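Probable fimbrial chaperone YadV (Escherichia coli K-12, PDB 5GHU) probably serves as a periplasmic chaperone for the folding and assembly of fimbrial subunits, and so could contribute to adhesion to surfaces. Local coordinates at residues 53-58 and 70-75; 35-40 and 88-93; 10-15 and 120-125; 4-9 and 20-25. All blocks are in the same frame, centred on the assembly; numbering follows the deposited sequence.

Contact 1. Residues 53-58 and 70-75; sequences FTATPP and IKLMYT
Thr54 and Thr56 pair with Met73 and Lys71 through four backbone hydrogen bonds, each residue giving its N-H and its C=O to its mate; the straightest, from Lys71 N to Thr56 O (2.8 Å), is almost linear at 174°. The pairs between them, Phe53 with Tyr74 and Ala55 with Leu72, are non-hydrogen-bonded and turn their side chains to the other face of the sheet. There the Phe53 ring lies obliquely to that of Tyr74, planes at 58°, with Phe53 CE2 3.8 Å from Tyr74 CB and Tyr74 CD1 above the rim of one Phe53 face. Ala55 suits its place by being small: its CB lets Leu72 CD2 come in to 3.5 Å. This is the D-E beta hairpin of the immunoglobulin-like PapD N-terminal domain. Strand D changes partner along its length, and the cis peptide bond before Pro57 stands where the chain moves on to strand 31-38, Pro58 bonding to Ser35. Ile70 CD1 packs 3.8 Å from Pro57 CD beside this bend. On the threonine face both OG1 atoms lie between backbone N and carbonyl carbon (chi1 56° in Thr54), which directs them at one water: it is bonded to Thr54 OG1 at 2.8 Å and, in one of two conformers and so less surely, to Thr56 OG1, and it donates to Lys71 O. Further out, Phe53 meets Phe88 and Tyr12 edge-to-face. Tyr74 OH is bonded to Leu80 N, which helps to fix where the tyrosine ring lies.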
loop_
_atom_site.group_PDB
_atom_site.type_symbol
_atom_site.label_atom_id
_atom_site.label_comp_id
_atom_site.label_asym_id
_atom_site.label_seq_id
_atom_site.Cartn_x
_atom_site.Cartn_y
_atom_site.Cartn_z
ATOM N N PHE A 53 -3.309 15.298 8.293
ATOM C CA PHE A 53 -3.046 14.398 9.420
ATOM C C PHE A 53 -1.928 14.975 10.288
ATOM O O PHE A 53 -1.105 15.746 9.817
ATOM C CB PHE A 53 -2.626 13.012 8.955
ATOM C CG PHE A 53 -3.694 12.251 8.209
ATOM C CD1 PHE A 53 -3.823 12.409 6.840
ATOM C CD2 PHE A 53 -4.573 11.395 8.885
ATOM C CE1 PHE A 53 -4.810 11.725 6.128
ATOM C CE2 PHE A 53 -5.560 10.696 8.180
ATOM C CZ PHE A 53 -5.660 10.861 6.799
ATOM N N THR A 54 -1.902 14.591 11.551
ATOM C CA THR A 54 -0.720 14.778 12.389
ATOM C C THR A 54 -0.231 13.387 12.838
ATOM O O THR A 54 -1.003 12.423 12.840
ATOM C CB THR A 54 -1.008 15.657 13.609
ATOM O OG1 THR A 54 -2.078 15.106 14.372
ATOM C CG2 THR A 54 -1.401 17.061 13.182
ATOM N N ALA A 55 1.056 13.293 13.159
ATOM C CA ALA A 55 1.654 12.064 13.699
ATOM C C ALA A 55 2.416 12.482 14.917
ATOM O O ALA A 55 3.348 13.309 14.816
ATOM C CB ALA A 55 2.570 11.412 12.676
ATOM N N THR A 56 2.039 11.957 16.078
ATOM C CA THR A 56 2.689 12.408 17.291
ATOM C C THR A 56 3.077 11.233 18.183
ATOM O O THR A 56 2.360 10.262 18.330
ATOM C CB THR A 56 1.805 13.385 18.055
ATOM O OG1 THR A 56 0.577 12.740 18.374
ATOM C CG2 THR A 56 1.516 14.607 17.190
ATOM N N PRO A 57 4.277 11.317 18.746
ATOM C CA PRO A 57 5.242 12.416 18.625
ATOM C C PRO A 57 5.949 12.367 17.266
ATOM O O PRO A 57 6.304 11.297 16.772
ATOM C CB PRO A 57 6.210 12.142 19.787
ATOM C CG PRO A 57 6.148 10.665 19.970
ATOM C CD PRO A 57 4.755 10.257 19.655
ATOM N N PRO A 58 6.183 13.532 16.667
ATOM C CA PRO A 58 6.834 13.542 15.361
ATOM C C PRO A 58 8.304 13.157 15.449
ATOM O O PRO A 58 8.860 12.655 14.471
ATOM C CB PRO A 58 6.661 14.990 14.906
ATOM C CG PRO A 58 6.557 15.753 16.168
ATOM C CD PRO A 58 5.783 14.873 17.094
ATOM N N ILE A 70 2.937 5.687 17.910
ATOM C CA ILE A 70 2.717 6.956 17.215
ATOM C C ILE A 70 1.218 7.107 17.005
ATOM O O ILE A 70 0.580 6.221 16.477
ATOM C CB ILE A 70 3.438 6.998 15.857
ATOM C CG1 ILE A 70 4.933 6.711 16.054
ATOM C CG2 ILE A 70 3.209 8.344 15.128
ATOM C CD1 ILE A 70 5.717 7.720 16.945
ATOM N N LYS A 71 0.672 8.251 17.365
ATOM C CA LYS A 71 -0.750 8.477 17.186
ATOM C C LYS A 71 -0.953 9.253 15.882
ATOM O O LYS A 71 -0.374 10.338 15.677
ATOM C CB LYS A 71 -1.319 9.245 18.403
ATOM C CG LYS A 71 -2.733 9.797 18.183
ATOM C CD LYS A 71 -3.260 10.490 19.426
ATOM C CE LYS A 71 -3.621 9.476 20.500
ATOM N NZ LYS A 71 -4.272 10.116 21.686
ATOM N N LEU A 72 -1.767 8.706 14.987
ATOM C CA LEU A 72 -2.044 9.370 13.715
ATOM C C LEU A 72 -3.429 9.957 13.809
ATOM O O LEU A 72 -4.366 9.279 14.231
ATOM C CB LEU A 72 -1.956 8.401 12.545
ATOM C CG LEU A 72 -0.661 7.614 12.476
ATOM C CD1 LEU A 72 -0.807 6.553 11.335
ATOM C CD2 LEU A 72 0.567 8.543 12.282
ATOM N N MET A 73 -3.569 11.217 13.434
ATOM C CA MET A 73 -4.831 11.901 13.664
ATOM C C MET A 73 -5.264 12.734 12.455
ATOM O O MET A 73 -4.515 13.587 11.993
ATOM C CB MET A 73 -4.726 12.785 14.893
ATOM C CG MET A 73 -6.040 13.354 15.246
ATOM S SD MET A 73 -6.025 14.267 16.801
ATOM C CE MET A 73 -5.466 13.080 17.998
ATOM N N TYR A 74 -6.461 12.479 11.931
ATOM C CA TYR A 74 -7.020 13.268 10.822
ATOM C C TYR A 74 -7.447 14.648 11.326
ATOM O O TYR A 74 -8.057 14.771 12.369
ATOM C CB TYR A 74 -8.202 12.527 10.185
ATOM C CG TYR A 74 -8.944 13.247 9.062
ATOM C CD1 TYR A 74 -8.330 13.507 7.844
ATOM C CD2 TYR A 74 -10.284 13.616 9.215
ATOM C CE1 TYR A 74 -9.021 14.162 6.809
ATOM C CE2 TYR A 74 -10.987 14.262 8.191
ATOM C CZ TYR A 74 -10.358 14.518 6.984
ATOM O OH TYR A 74 -11.058 15.159 5.970
ATOM N N THR A 75 -7.112 15.674 10.569
ATOM C CA THR A 75 -7.351 17.038 11.024
ATOM C C THR A 75 -8.437 17.701 10.194
ATOM O O THR A 75 -8.945 18.748 10.571
ATOM C CB THR A 75 -6.082 17.883 10.941
ATOM O OG1 THR A 75 -5.705 18.031 9.563
ATOM C CG2 THR A 75 -4.945 17.252 11.741
HETATM O O HOH W 1 -1.349 12.952 16.029
#

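Contact 2. Residues 35-40 and 88-93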
loop_
_atom_site.group_PDB
_atom_site.type_symbol
_atom_site.label_atom_id
_atom_site.label_comp_id
_atom_site.label_asym_id
_atom_site.label_seq_id
_atom_site.Cartn_x
_atom_site.Cartn_y
_atom_site.Cartn_z
ATOM N N SER A 35 8.615 10.486 12.533
ATOM C CA SER A 35 7.426 9.851 11.985
ATOM C C SER A 35 6.600 10.937 11.319
ATOM O O SER A 35 6.379 11.989 11.926
ATOM C CB SER A 35 6.586 9.169 13.084
ATOM O OG SER A 35 7.364 8.238 13.809
ATOM N N TRP A 36 6.116 10.689 10.111
ATOM C CA TRP A 36 5.196 11.632 9.502
ATOM C C TRP A 36 4.381 10.996 8.401
ATOM O O TRP A 36 4.711 9.899 7.903
ATOM C CB TRP A 36 5.968 12.856 8.958
ATOM C CG TRP A 36 6.743 12.597 7.651
ATOM C CD1 TRP A 36 6.286 12.791 6.374
ATOM C CD2 TRP A 36 8.098 12.118 7.515
ATOM N NE1 TRP A 36 7.261 12.449 5.451
ATOM C CE2 TRP A 36 8.386 12.056 6.128
ATOM C CE3 TRP A 36 9.092 11.747 8.426
ATOM C CZ2 TRP A 36 9.598 11.601 5.637
ATOM C CZ3 TRP A 36 10.315 11.325 7.933
ATOM C CH2 TRP A 36 10.564 11.273 6.537
ATOM N N LEU A 37 3.320 11.702 8.000
ATOM C CA LEU A 37 2.500 11.307 6.859
ATOM C C LEU A 37 2.702 12.262 5.688
ATOM O O LEU A 37 2.735 13.497 5.852
ATOM C CB LEU A 37 1.025 11.281 7.246
ATOM C CG LEU A 37 0.645 10.088 8.135
ATOM C CD1 LEU A 37 -0.537 10.400 9.028
ATOM C CD2 LEU A 37 0.327 8.925 7.276
ATOM N N ASP A 38 2.826 11.697 4.495
ATOM C CA ASP A 38 2.772 12.533 3.286
ATOM C C ASP A 38 2.103 11.807 2.105
ATOM O O ASP A 38 1.457 10.776 2.298
ATOM C CB ASP A 38 4.184 13.048 2.928
ATOM C CG ASP A 38 5.166 11.945 2.559
ATOM O OD1 ASP A 38 4.765 10.852 2.126
ATOM O OD2 ASP A 38 6.392 12.197 2.688
ATOM N N THR A 39 2.221 12.346 0.883
ATOM C CA THR A 39 1.457 11.770 -0.219
ATOM C C THR A 39 2.268 10.821 -1.087
ATOM O O THR A 39 1.734 10.229 -2.025
ATOM C CB THR A 39 0.864 12.858 -1.102
ATOM O OG1 THR A 39 1.924 13.696 -1.540
ATOM C CG2 THR A 39 -0.136 13.696 -0.318
ATOM N N GLY A 40 3.546 10.649 -0.777
ATOM C CA GLY A 40 4.303 9.590 -1.425
ATOM C C GLY A 40 5.468 10.084 -2.257
ATOM O O GLY A 40 5.971 9.354 -3.126
ATOM N N PHE A 88 -2.216 7.459 1.640
ATOM C CA PHE A 88 -1.085 8.265 2.117
ATOM C C PHE A 88 0.053 7.364 2.489
ATOM O O PHE A 88 -0.091 6.127 2.526
ATOM C CB PHE A 88 -1.508 9.155 3.314
ATOM C CG PHE A 88 -2.642 10.043 2.973
ATOM C CD1 PHE A 88 -3.957 9.601 3.074
ATOM C CD2 PHE A 88 -2.405 11.315 2.504
ATOM C CE1 PHE A 88 -4.987 10.432 2.693
ATOM C CE2 PHE A 88 -3.469 12.136 2.117
ATOM C CZ PHE A 88 -4.762 11.653 2.235
ATOM N N TRP A 89 1.206 7.994 2.710
ATOM C CA TRP A 89 2.373 7.265 3.176
ATOM C C TRP A 89 2.790 7.636 4.582
ATOM O O TRP A 89 2.997 8.798 4.888
ATOM C CB TRP A 89 3.528 7.504 2.205
ATOM C CG TRP A 89 3.196 6.769 0.948
ATOM C CD1 TRP A 89 2.402 7.203 -0.085
ATOM C CD2 TRP A 89 3.568 5.431 0.634
ATOM N NE1 TRP A 89 2.287 6.224 -1.030
ATOM C CE2 TRP A 89 3.001 5.125 -0.617
ATOM C CE3 TRP A 89 4.325 4.464 1.282
ATOM C CZ2 TRP A 89 3.200 3.903 -1.235
ATOM C CZ3 TRP A 89 4.521 3.261 0.670
ATOM C CH2 TRP A 89 3.967 2.987 -0.574
ATOM N N PHE A 90 2.871 6.620 5.422
ATOM C CA PHE A 90 3.419 6.786 6.769
ATOM C C PHE A 90 4.920 6.521 6.732
ATOM O O PHE A 90 5.342 5.416 6.389
ATOM C CB PHE A 90 2.722 5.817 7.758
ATOM C CG PHE A 90 3.281 5.900 9.160
ATOM C CD1 PHE A 90 3.219 7.086 9.860
ATOM C CD2 PHE A 90 3.982 4.846 9.714
ATOM C CE1 PHE A 90 3.763 7.227 11.126
ATOM C CE2 PHE A 90 4.528 4.966 10.978
ATOM C CZ PHE A 90 4.437 6.176 11.681
ATOM N N ASN A 91 5.702 7.543 7.086
ATOM C CA ASN A 91 7.158 7.485 7.026
ATOM C C ASN A 91 7.801 7.429 8.370
ATOM O O ASN A 91 7.388 8.160 9.273
ATOM C CB ASN A 91 7.724 8.742 6.346
ATOM C CG ASN A 91 7.274 8.891 4.903
ATOM O OD1 ASN A 91 8.040 8.623 4.001
ATOM N ND2 ASN A 91 6.043 9.325 4.688
ATOM N N VAL A 92 8.864 6.631 8.459
ATOM C CA VAL A 92 9.725 6.532 9.616
ATOM C C VAL A 92 11.170 6.701 9.191
ATOM O O VAL A 92 11.644 5.993 8.308
ATOM C CB VAL A 92 9.505 5.177 10.282
ATOM C CG1 VAL A 92 10.489 4.973 11.395
ATOM C CG2 VAL A 92 8.056 5.132 10.746
ATOM N N LEU A 93 11.858 7.648 9.812
ATOM C CA LEU A 93 13.253 7.942 9.459
ATOM C C LEU A 93 14.101 7.805 10.717
ATOM O O LEU A 93 13.815 8.461 11.697
ATOM C CB LEU A 93 13.346 9.371 8.845
ATOM C CG LEU A 93 14.681 9.992 8.396
ATOM C CD1 LEU A 93 15.498 10.557 9.557
ATOM C CD2 LEU A 93 15.475 8.957 7.678
#
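Asn91 reaches across Trp36 from its first carbon to its amide. Its CB stands over the six-membered ring in a CH-pi contact, 3.4 Å from the centroid and 14° off the normal. CG lies just past the edge at Trp36 CE2 (3.6 Å), between NE1 and CZ2, and the amide runs parallel to the indole, planes 1° apart, offset past that edge. At the tip the branches divide: ND2 gives a weak hydrogen bond to Asp38 OD1 (3.2 Å), while OD1 accepts from Arg115 NH2 on strand 114-123. An asparagine fits because it offers a flat face as well as a donor and an acceptor. Trp36 CG lies between backbone N and carbonyl carbon (chi1 75°), bringing the indole over Asn91. Asp38 fixes the indole in turn, for Trp36 NE1 donates to Asp38 OD2 at 2.9 Å, the oxygen lying near the ring plane and being met from above its carboxylate. Were Trp36 exchanged for an alanine, Asp38 OD2 would probably lose this donor and the Asn91 amide its parallel neighbour. The strands are C and F of the immunoglobulin-like domain, antiparallel neighbours, with Trp36-Asn91 and Asp38-Trp89 as hydrogen-bonded pairs; Asn91 N to Trp36 O is short, 2.7 Å. On the opposite face, turned inward, Leu37 CD2 meets Phe90 CB at 4.0 Å, and Ser35 CB lies against the far end of the Phe90 ring. Where strand C ends, the poorly ordered Gly40, its positive phi suiting a residue without a side chain, brings CA near Trp89 CD1. Trp89 also makes a cation-pi contact with Arg117.

Contact 3. Residues 10-15 and 120-125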
loop_
_atom_site.group_PDB
_atom_site.type_symbol
_atom_site.label_atom_id
_atom_site.label_comp_id
_atom_site.label_asym_id
_atom_site.label_seq_id
_atom_site.Cartn_x
_atom_site.Cartn_y
_atom_site.Cartn_z
ATOM N N VAL A 10 -1.646 0.656 7.244
ATOM C CA VAL A 10 -2.516 1.189 8.322
ATOM C C VAL A 10 -3.876 1.493 7.703
ATOM O O VAL A 10 -3.950 2.140 6.661
ATOM C CB VAL A 10 -1.936 2.502 8.912
ATOM C CG1 VAL A 10 -2.827 2.983 10.094
ATOM C CG2 VAL A 10 -0.512 2.311 9.363
ATOM N N ILE A 11 -4.971 1.035 8.333
ATOM C CA ILE A 11 -6.300 1.411 7.884
ATOM C C ILE A 11 -6.816 2.487 8.831
ATOM O O ILE A 11 -6.815 2.283 10.070
ATOM C CB ILE A 11 -7.270 0.203 7.894
ATOM C CG1 ILE A 11 -6.690 -0.965 7.075
ATOM C CG2 ILE A 11 -8.652 0.640 7.433
ATOM C CD1 ILE A 11 -6.321 -0.640 5.575
ATOM N N TYR A 12 -7.208 3.632 8.251
ATOM C CA TYR A 12 -7.744 4.752 9.048
ATOM C C TYR A 12 -9.218 4.902 8.661
ATOM O O TYR A 12 -9.516 5.454 7.622
ATOM C CB TYR A 12 -6.952 6.051 8.775
ATOM C CG TYR A 12 -7.249 7.122 9.811
ATOM C CD1 TYR A 12 -8.518 7.652 9.950
ATOM C CD2 TYR A 12 -6.233 7.639 10.576
ATOM C CE1 TYR A 12 -8.792 8.621 10.929
ATOM C CE2 TYR A 12 -6.476 8.610 11.526
ATOM C CZ TYR A 12 -7.759 9.102 11.686
ATOM O OH TYR A 12 -7.990 10.067 12.656
ATOM N N LYS A 13 -10.130 4.377 9.501
ATOM C CA LYS A 13 -11.564 4.514 9.217
ATOM C C LYS A 13 -11.998 5.887 9.609
ATOM O O LYS A 13 -11.566 6.415 10.623
ATOM C CB LYS A 13 -12.344 3.399 9.960
ATOM C CG LYS A 13 -11.938 2.007 9.422
ATOM C CD LYS A 13 -12.801 0.939 10.111
ATOM C CE LYS A 13 -12.301 -0.426 9.594
ATOM N NZ LYS A 13 -13.152 -1.541 10.225
ATOM N N SER A 14 -12.866 6.496 8.799
ATOM C CA SER A 14 -13.152 7.919 8.978
ATOM C C SER A 14 -13.837 8.276 10.293
ATOM O O SER A 14 -13.780 9.433 10.746
ATOM C CB SER A 14 -13.985 8.426 7.799
ATOM O OG SER A 14 -15.271 7.827 7.783
ATOM N N ASP A 15 -14.473 7.290 10.936
ATOM C CA ASP A 15 -15.133 7.608 12.203
ATOM C C ASP A 15 -14.182 7.596 13.403
ATOM O O ASP A 15 -14.599 7.935 14.508
ATOM C CB ASP A 15 -16.351 6.679 12.471
ATOM C CG ASP A 15 -15.960 5.212 12.591
ATOM O OD1 ASP A 15 -15.041 4.924 13.353
ATOM O OD2 ASP A 15 -16.646 4.416 11.975
ATOM N N LEU A 120 -0.939 4.157 4.244
ATOM C CA LEU A 120 -2.113 4.389 5.111
ATOM C C LEU A 120 -3.318 4.578 4.194
ATOM O O LEU A 120 -3.297 5.393 3.270
ATOM C CB LEU A 120 -1.915 5.620 6.000
ATOM C CG LEU A 120 -3.162 5.925 6.860
ATOM C CD1 LEU A 120 -2.710 6.516 8.233
ATOM C CD2 LEU A 120 -4.095 6.903 6.156
ATOM N N PHE A 121 -4.369 3.793 4.402
ATOM C CA PHE A 121 -5.575 3.957 3.595
ATOM C C PHE A 121 -6.620 4.619 4.437
ATOM O O PHE A 121 -7.048 4.037 5.467
ATOM C CB PHE A 121 -6.106 2.591 3.080
ATOM C CG PHE A 121 -5.130 1.877 2.181
ATOM C CD1 PHE A 121 -5.075 2.192 0.860
ATOM C CD2 PHE A 121 -4.260 0.891 2.675
ATOM C CE1 PHE A 121 -4.179 1.526 -0.009
ATOM C CE2 PHE A 121 -3.302 0.256 1.801
ATOM C CZ PHE A 121 -3.288 0.561 0.470
ATOM N N TYR A 122 -7.025 5.813 4.014
ATOM C CA TYR A 122 -8.133 6.517 4.665
ATOM C C TYR A 122 -9.441 6.005 4.057
ATOM O O TYR A 122 -9.653 6.110 2.833
ATOM C CB TYR A 122 -7.974 8.035 4.475
ATOM C CG TYR A 122 -9.076 8.778 5.199
ATOM C CD1 TYR A 122 -8.970 9.051 6.550
ATOM C CD2 TYR A 122 -10.185 9.235 4.499
ATOM C CE1 TYR A 122 -9.976 9.785 7.201
ATOM C CE2 TYR A 122 -11.168 9.992 5.129
ATOM C CZ TYR A 122 -11.064 10.230 6.468
ATOM O OH TYR A 122 -12.064 10.983 7.102
ATOM N N ARG A 123 -10.318 5.409 4.910
ATOM C CA ARG A 123 -11.494 4.710 4.423
ATOM C C ARG A 123 -12.747 5.377 5.004
ATOM O O ARG A 123 -13.084 5.179 6.172
ATOM C CB ARG A 123 -11.452 3.234 4.827
ATOM C CG ARG A 123 -12.628 2.457 4.251
ATOM C CD ARG A 123 -12.547 0.976 4.650
ATOM N NE ARG A 123 -11.392 0.455 3.893
ATOM C CZ ARG A 123 -10.731 -0.629 4.275
ATOM N NH1 ARG A 123 -11.154 -1.349 5.326
ATOM N NH2 ARG A 123 -9.653 -1.018 3.596
ATOM N N PRO A 124 -13.443 6.178 4.187
ATOM C CA PRO A 124 -14.747 6.686 4.644
ATOM C C PRO A 124 -15.671 5.533 5.005
ATOM O O PRO A 124 -15.686 4.509 4.327
ATOM C CB PRO A 124 -15.280 7.457 3.426
ATOM C CG PRO A 124 -13.995 7.824 2.622
ATOM C CD PRO A 124 -13.086 6.617 2.816
ATOM N N ASP A 125 -16.453 5.728 6.054
ATOM C CA ASP A 125 -17.440 4.721 6.430
ATOM C C ASP A 125 -18.510 4.630 5.342
ATOM O O ASP A 125 -18.832 5.646 4.699
ATOM C CB ASP A 125 -18.144 5.146 7.715
ATOM C CG ASP A 125 -17.311 4.975 8.975
ATOM O OD1 ASP A 125 -16.115 4.725 8.943
ATOM O OD2 ASP A 125 -17.889 5.038 10.045
HETATM O O HOH W 2 -11.882 11.188 10.035
#
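Tyr12 and Tyr122 both hold CG trans to their own backbone N (chi1 -166° and -177°). Paired in register, they project from the same face of the sheet, and these torsions lean the rings together so that Tyr12 CD1 meets Tyr122 CD1 at 3.7 Å. The planes make an oblique 34°. Beyond the rings, Tyr122 OH shares a water with Ser14 O, 2.9 Å from the hydroxyl and near the ring plane, while Tyr12 OH bonds to Tyr74 N. A leucine in place of Tyr122 would probably leave this water with one anchor fewer and the Tyr12 ring less firmly packed. On the other face Ile11 CG2 sits over the Arg123 guanidinium, 3.8 Å from NH1; the arginine suits this partly exposed face because its charge is met by Glu85 and, from the C-terminal domain, by Asp211. The backbones run parallel, Tyr12 N to Phe121 O measuring 2.8 Å. Ser14 N to Arg123 O (2.9 Å) is the last rung, and just beyond it Ser14 OG accepts from Asp125 N as a side-chain link. Such a parallel pairing of the second half of strand A with strand G is characteristic of the PapD-like N-terminal domain, whose G strand in relatives is lent to the pilus subunit in donor-strand complementation.

Contact 4. Residues 4-9 and 20-25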
loop_
_atom_site.group_PDB
_atom_site.type_symbol
_atom_site.label_atom_id
_atom_site.label_comp_id
_atom_site.label_asym_id
_atom_site.label_seq_id
_atom_site.Cartn_x
_atom_site.Cartn_y
_atom_site.Cartn_z
ATOM N N VAL A 4 11.440 -1.079 13.406
ATOM C CA VAL A 4 10.426 -1.900 12.765
ATOM C C VAL A 4 9.035 -1.363 13.061
ATOM O O VAL A 4 8.714 -1.052 14.205
ATOM C CB VAL A 4 10.542 -3.360 13.238
ATOM C CG1 VAL A 4 9.445 -4.204 12.621
ATOM C CG2 VAL A 4 11.916 -3.890 12.865
ATOM N N ILE A 5 8.209 -1.239 12.013
ATOM C CA ILE A 5 6.847 -0.827 12.145
ATOM C C ILE A 5 5.974 -2.068 12.295
ATOM O O ILE A 5 6.142 -3.040 11.549
ATOM C CB ILE A 5 6.388 -0.008 10.901
ATOM C CG1 ILE A 5 7.295 1.187 10.672
ATOM C CG2 ILE A 5 4.918 0.431 11.057
ATOM C CD1 ILE A 5 7.027 1.835 9.250
ATOM N N SER A 6 5.034 -2.048 13.235
ATOM C CA SER A 6 4.119 -3.193 13.403
ATOM C C SER A 6 3.041 -3.088 12.343
ATOM O O SER A 6 2.222 -2.190 12.369
ATOM C CB SER A 6 3.503 -3.207 14.780
ATOM O OG SER A 6 4.530 -3.392 15.765
ATOM N N GLY A 7 3.078 -3.977 11.365
ATOM C CA GLY A 7 2.076 -3.914 10.316
ATOM C C GLY A 7 2.666 -3.412 9.017
ATOM O O GLY A 7 3.616 -2.622 9.034
ATOM N N THR A 8 2.112 -3.862 7.895
ATOM C CA THR A 8 2.638 -3.444 6.615
ATOM C C THR A 8 1.753 -2.394 5.960
ATOM O O THR A 8 2.120 -1.852 4.914
ATOM C CB THR A 8 2.803 -4.616 5.645
ATOM O OG1 THR A 8 1.523 -5.223 5.415
ATOM C CG2 THR A 8 3.789 -5.622 6.198
ATOM N N ARG A 9 0.579 -2.100 6.571
ATOM C CA ARG A 9 -0.227 -0.963 6.151
ATOM C C ARG A 9 -1.059 -0.533 7.342
ATOM O O ARG A 9 -1.142 -1.273 8.344
ATOM C CB ARG A 9 -1.134 -1.276 4.926
ATOM C CG ARG A 9 -2.282 -2.323 5.240
ATOM C CD ARG A 9 -2.241 -3.634 4.362
ATOM N NE ARG A 9 -1.830 -3.439 2.966
ATOM C CZ ARG A 9 -2.545 -3.319 1.836
ATOM N NH1 ARG A 9 -1.751 -3.197 0.769
ATOM N NH2 ARG A 9 -3.919 -3.431 1.702
ATOM N N ASN A 20 -3.457 4.262 16.116
ATOM C CA ASN A 20 -2.090 4.126 16.616
ATOM C C ASN A 20 -1.266 3.213 15.732
ATOM O O ASN A 20 -1.782 2.227 15.144
ATOM C CB ASN A 20 -2.063 3.596 18.053
ATOM C CG ASN A 20 -2.610 4.578 19.055
ATOM O OD1 ASN A 20 -2.544 5.793 18.875
ATOM N ND2 ASN A 20 -3.125 4.044 20.163
ATOM N N VAL A 21 0.011 3.534 15.599
ATOM C CA VAL A 21 0.940 2.646 14.900
ATOM C C VAL A 21 2.111 2.427 15.834
ATOM O O VAL A 21 2.611 3.379 16.411
ATOM C CB VAL A 21 1.460 3.272 13.591
ATOM C CG1 VAL A 21 2.515 2.374 12.955
ATOM C CG2 VAL A 21 0.298 3.476 12.634
ATOM N N ARG A 22 2.587 1.196 15.940
ATOM C CA ARG A 22 3.679 0.922 16.874
ATOM C C ARG A 22 5.033 0.771 16.174
ATOM O O ARG A 22 5.138 0.112 15.129
ATOM C CB ARG A 22 3.349 -0.351 17.648
ATOM C CG ARG A 22 4.402 -0.762 18.640
ATOM C CD ARG A 22 4.472 0.195 19.826
ATOM N NE ARG A 22 5.487 -0.270 20.773
ATOM C CZ ARG A 22 5.605 0.181 22.025
ATOM N NH1 ARG A 22 6.557 -0.287 22.833
ATOM N NH2 ARG A 22 4.783 1.140 22.454
ATOM N N LEU A 23 6.036 1.427 16.749
ATOM C CA LEU A 23 7.445 1.288 16.360
ATOM C C LEU A 23 8.213 0.516 17.439
ATOM O O LEU A 23 8.004 0.723 18.660
ATOM C CB LEU A 23 8.086 2.655 16.190
ATOM C CG LEU A 23 7.296 3.602 15.280
ATOM C CD1 LEU A 23 8.057 4.926 15.210
ATOM C CD2 LEU A 23 7.087 3.004 13.856
ATOM N N GLU A 24 9.178 -0.296 17.001
ATOM C CA GLU A 24 10.083 -0.984 17.926
ATOM C C GLU A 24 11.501 -0.838 17.425
ATOM O O GLU A 24 11.742 -0.984 16.234
ATOM C CB GLU A 24 9.762 -2.458 18.027
ATOM C CG GLU A 24 8.380 -2.739 18.602
ATOM C CD GLU A 24 8.334 -2.501 20.127
ATOM O OE1 GLU A 24 9.386 -2.596 20.784
ATOM O OE2 GLU A 24 7.239 -2.213 20.651
ATOM N N ASN A 25 12.425 -0.595 18.339
ATOM C CA ASN A 25 13.852 -0.551 18.018
ATOM C C ASN A 25 14.459 -1.916 18.301
ATOM O O ASN A 25 14.708 -2.264 19.451
ATOM C CB ASN A 25 14.541 0.548 18.818
ATOM C CG ASN A 25 16.019 0.694 18.465
ATOM O OD1 ASN A 25 16.566 -0.116 17.708
ATOM N ND2 ASN A 25 16.676 1.706 19.043
HETATM O O HOH W 3 1.164 -0.789 14.434
#
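Val4 and Glu24 form an antiparallel hydrogen-bonded pair, joining the first half of strand A to strand B at one edge of the immunoglobulin-like sandwich. Val4 N reaches Glu24 O at 2.8 Å, nearly straight, and Glu24 N returns the bond to Val4 O. A branched valine suits this extended, outward-facing position, its CB lying close to Glu24 O. The Glu24 carboxylate turns back along its own strand to Arg22, whose NE and NH1 both grip OE2 side-on from one face of its plane, NE at 2.6 Å. Charged groups fit here because this face looks outward; Arg22 NH2 goes on to Thr69 OG1. Ile5 points to the inner face with CG1 beside its backbone N (chi1 -56°) and CG2 opposite it, which lets CG2 take Val21 CG1 (3.6 Å) and CG1 take Leu23 CD2 (3.7 Å). Ser6 adds a further bond, its N donating to Arg22 O at 2.9 Å. Its side chain is small enough to lie along the arginine's base, Ser6 OG 3.8 Å from Arg22 CB and nearly as close to CG. One water bridges the two backbones, donating to Ser6 O at 2.7 Å and accepting from Arg22 N at 2.9 Å.

In the fold
All four contacts belong to one sheet that folds round into the two halves of the N-terminal sandwich. Contacts 2 and 3 have six buried residues each, contact 1 three and contact 4 two, so contacts 1 and 4 are the more exposed; the end strands 3-5 and 9-13 belong to contacts 4 and 3. These two contacts divide the halves of strand A between them, one parallel to strand G, the other antiparallel to strand B. The inward faces meet in a common apolar core, Leu72 touching Phe90, Leu120 and Val21. Outward chemistry differs: threonines holding water in contact 1, an indole-amide-carboxylate chain in contact 2, an arginine tied to the second domain in contact 3, and a salt bridge in contact 4.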